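Local coordinates for hypothetical protein (Geobacillus stearothermophilus, PDB 1SFS), which is of unknown function but, as a glycoside hydrolase-like protein, is possibly a bacterial lysozyme, at residues A[110-115]-A[148-153]. Sequence-based numbering, arbitrary orientation.
Sequences FHARRL and TGYRPG
A112, in the last turns of helix 98-114, and Y150, just ahead of strand 151-156, have the nearest CA atoms of the two segments, 8.9 Å apart. No hydrogen bond joins 110-115 to 148-153, and the tyrosine ring lies between them. The CB of A112 points at this ring and lies 3.9 Å from Y150 CZ, approaching it obliquely; a methyl group suits a helix face pressed so near an aromatic side chain. Next along the helix, R113 brings its aliphatic stem to the edge of the same ring, its CG 3.6 Å from Y150 OH. With CG anti to the carbonyl carbon (chi1 -70°) and the chain extended on to NE, the guanidinium is carried past the ring; in this conformer, one of two, R113 NH2 comes 4.0 Å from T148 CB. The guanidinium plane is turned 55° from the ring and meets it obliquely.

In the alternating strand-helix order of this glycoside hydrolase-like domain, helix 98-114 leads into strand 122-126, the parallel neighbour of strand 151-156; the contact thus joins that helix to the start of the next strand but one. The tyrosine suits this buried place because its ring packs on A112, V109 and L123 while its hydroxyl hydrogen-bonds to the carbonyl oxygen of I117, beyond the helix end. T148 shapes the approach to the strand: its OG1 accepts from Y150 N at 3.1 Å in an ST turn, the N-H pointing nearly straight at it (165°), and also hydrogen-bonds to L145 O. G149, between T148 and Y150, has a positive phi, where a side chain would be jammed against T148 O.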
loop_
_atom_site.group_PDB
_atom_site.type_symbol
_atom_site.label_atom_id
_atom_site.label_comp_id
_atom_site.label_asym_id
_atom_site.label_seq_id
_atom_site.Cartn_x
_atom_site.Cartn_y
_atom_site.Cartn_z
ATOM N N PHE A 110 15.841 0.904 1.581
ATOM C CA PHE A 110 16.910 1.028 0.579
ATOM C C PHE A 110 16.366 1.449 -0.760
ATOM O O PHE A 110 16.908 2.347 -1.411
ATOM C CB PHE A 110 17.635 -0.312 0.521
ATOM C CG PHE A 110 18.557 -0.495 -0.652
ATOM C CD1 PHE A 110 19.803 0.091 -0.594
ATOM C CD2 PHE A 110 18.219 -1.260 -1.755
ATOM C CE1 PHE A 110 20.711 -0.069 -1.657
ATOM C CE2 PHE A 110 19.088 -1.436 -2.795
ATOM C CZ PHE A 110 20.321 -0.874 -2.694
ATOM N N HIS A 111 15.295 0.818 -1.212
ATOM C CA HIS A 111 14.702 1.171 -2.468
ATOM C C HIS A 111 14.084 2.572 -2.405
ATOM O O HIS A 111 14.224 3.341 -3.381
ATOM C CB HIS A 111 13.658 0.164 -2.959
ATOM C CG HIS A 111 14.285 -1.117 -3.411
ATOM N ND1 HIS A 111 14.959 -1.174 -4.593
ATOM C CD2 HIS A 111 14.387 -2.340 -2.853
ATOM C CE1 HIS A 111 15.438 -2.393 -4.778
ATOM N NE2 HIS A 111 15.134 -3.150 -3.733
ATOM N N ALA A 112 13.403 2.900 -1.324
ATOM C CA ALA A 112 12.773 4.214 -1.206
ATOM C C ALA A 112 13.839 5.329 -1.291
ATOM O O ALA A 112 13.635 6.340 -1.934
ATOM C CB ALA A 112 11.996 4.284 0.089
ATOM N N ARG A 113 14.968 5.126 -0.626
ATOM C CA ARG A 113 16.011 6.163 -0.666
ATOM C C ARG A 113 16.575 6.330 -2.062
ATOM O O ARG A 113 16.762 7.449 -2.536
ATOM C CB ARG A 113 17.098 5.814 0.348
ATOM C CG ARG A 113 16.597 5.974 1.776
ATOM C CD ARG A 113 17.582 5.567 2.822
ATOM N NE ARG A 113 17.337 5.956 4.197
ATOM C CZ ARG A 113 17.930 5.409 5.255
ATOM N NH1 ARG A 113 18.816 4.442 5.095
ATOM N NH2 ARG A 113 17.654 5.824 6.493
ATOM N N ARG A 114 16.826 5.073 -2.686
ATOM C CA ARG A 114 17.388 5.055 -4.052
ATOM C C ARG A 114 16.490 5.863 -4.969
ATOM O O ARG A 114 17.033 6.538 -5.868
ATOM C CB ARG A 114 17.556 3.646 -4.562
ATOM C CG ARG A 114 18.044 3.460 -5.998
ATOM C CD ARG A 114 17.987 1.908 -6.232
ATOM N NE ARG A 114 19.349 1.438 -6.091
ATOM C CZ ARG A 114 19.618 0.134 -6.237
ATOM N NH1 ARG A 114 18.585 -0.656 -6.490
ATOM N NH2 ARG A 114 20.824 -0.374 -6.142
ATOM N N LEU A 115 15.168 5.846 -4.765
ATOM C CA LEU A 115 14.186 6.534 -5.567
ATOM C C LEU A 115 13.974 7.962 -5.154
ATOM O O LEU A 115 13.213 8.673 -5.812
ATOM C CB LEU A 115 12.885 5.738 -5.469
ATOM C CG LEU A 115 12.878 4.427 -6.214
ATOM C CD1 LEU A 115 11.696 3.560 -5.756
ATOM C CD2 LEU A 115 12.871 4.574 -7.724
ATOM N N THR A 148 14.297 5.210 10.600
ATOM C CA THR A 148 14.554 5.672 9.254
ATOM C C THR A 148 13.777 6.900 8.813
ATOM O O THR A 148 14.082 7.503 7.788
ATOM C CB THR A 148 14.277 4.538 8.245
ATOM O OG1 THR A 148 12.872 4.424 7.996
ATOM C CG2 THR A 148 14.887 3.235 8.706
ATOM N N GLY A 149 12.725 7.179 9.579
ATOM C CA GLY A 149 11.849 8.253 9.172
ATOM C C GLY A 149 10.703 7.832 8.256
ATOM O O GLY A 149 9.815 8.655 8.072
ATOM N N TYR A 150 10.732 6.630 7.679
ATOM C CA TYR A 150 9.591 6.153 6.903
ATOM C C TYR A 150 8.562 5.568 7.857
ATOM O O TYR A 150 8.873 5.028 8.916
ATOM C CB TYR A 150 10.050 5.121 5.899
ATOM C CG TYR A 150 10.920 5.734 4.830
ATOM C CD1 TYR A 150 12.285 5.597 4.863
ATOM C CD2 TYR A 150 10.396 6.511 3.809
ATOM C CE1 TYR A 150 13.090 6.166 3.908
ATOM C CE2 TYR A 150 11.184 7.087 2.852
ATOM C CZ TYR A 150 12.535 6.922 2.896
ATOM O OH TYR A 150 13.358 7.486 1.950
ATOM N N ARG A 151 7.297 5.679 7.486
ATOM C CA ARG A 151 6.191 5.210 8.293
ATOM C C ARG A 151 5.719 3.853 7.794
ATOM O O ARG A 151 5.618 3.664 6.561
ATOM C CB ARG A 151 5.063 6.237 8.300
ATOM C CG ARG A 151 3.991 5.938 9.326
ATOM C CD ARG A 151 2.897 7.005 9.342
ATOM N NE ARG A 151 1.922 6.631 10.380
ATOM C CZ ARG A 151 0.924 7.388 10.789
ATOM N NH1 ARG A 151 0.081 7.007 11.696
ATOM N NH2 ARG A 151 0.717 8.585 10.215
ATOM N N PRO A 152 5.387 2.919 8.662
ATOM C CA PRO A 152 4.982 1.578 8.210
ATOM C C PRO A 152 3.553 1.531 7.720
ATOM O O PRO A 152 2.607 1.870 8.419
ATOM C CB PRO A 152 5.158 0.719 9.469
ATOM C CG PRO A 152 5.072 1.658 10.611
ATOM C CD PRO A 152 5.590 2.980 10.126
ATOM N N GLY A 153 3.398 1.025 6.512
ATOM C CA GLY A 153 2.100 0.673 5.959
ATOM C C GLY A 153 1.964 -0.821 5.829
ATOM O O GLY A 153 2.971 -1.539 5.628
#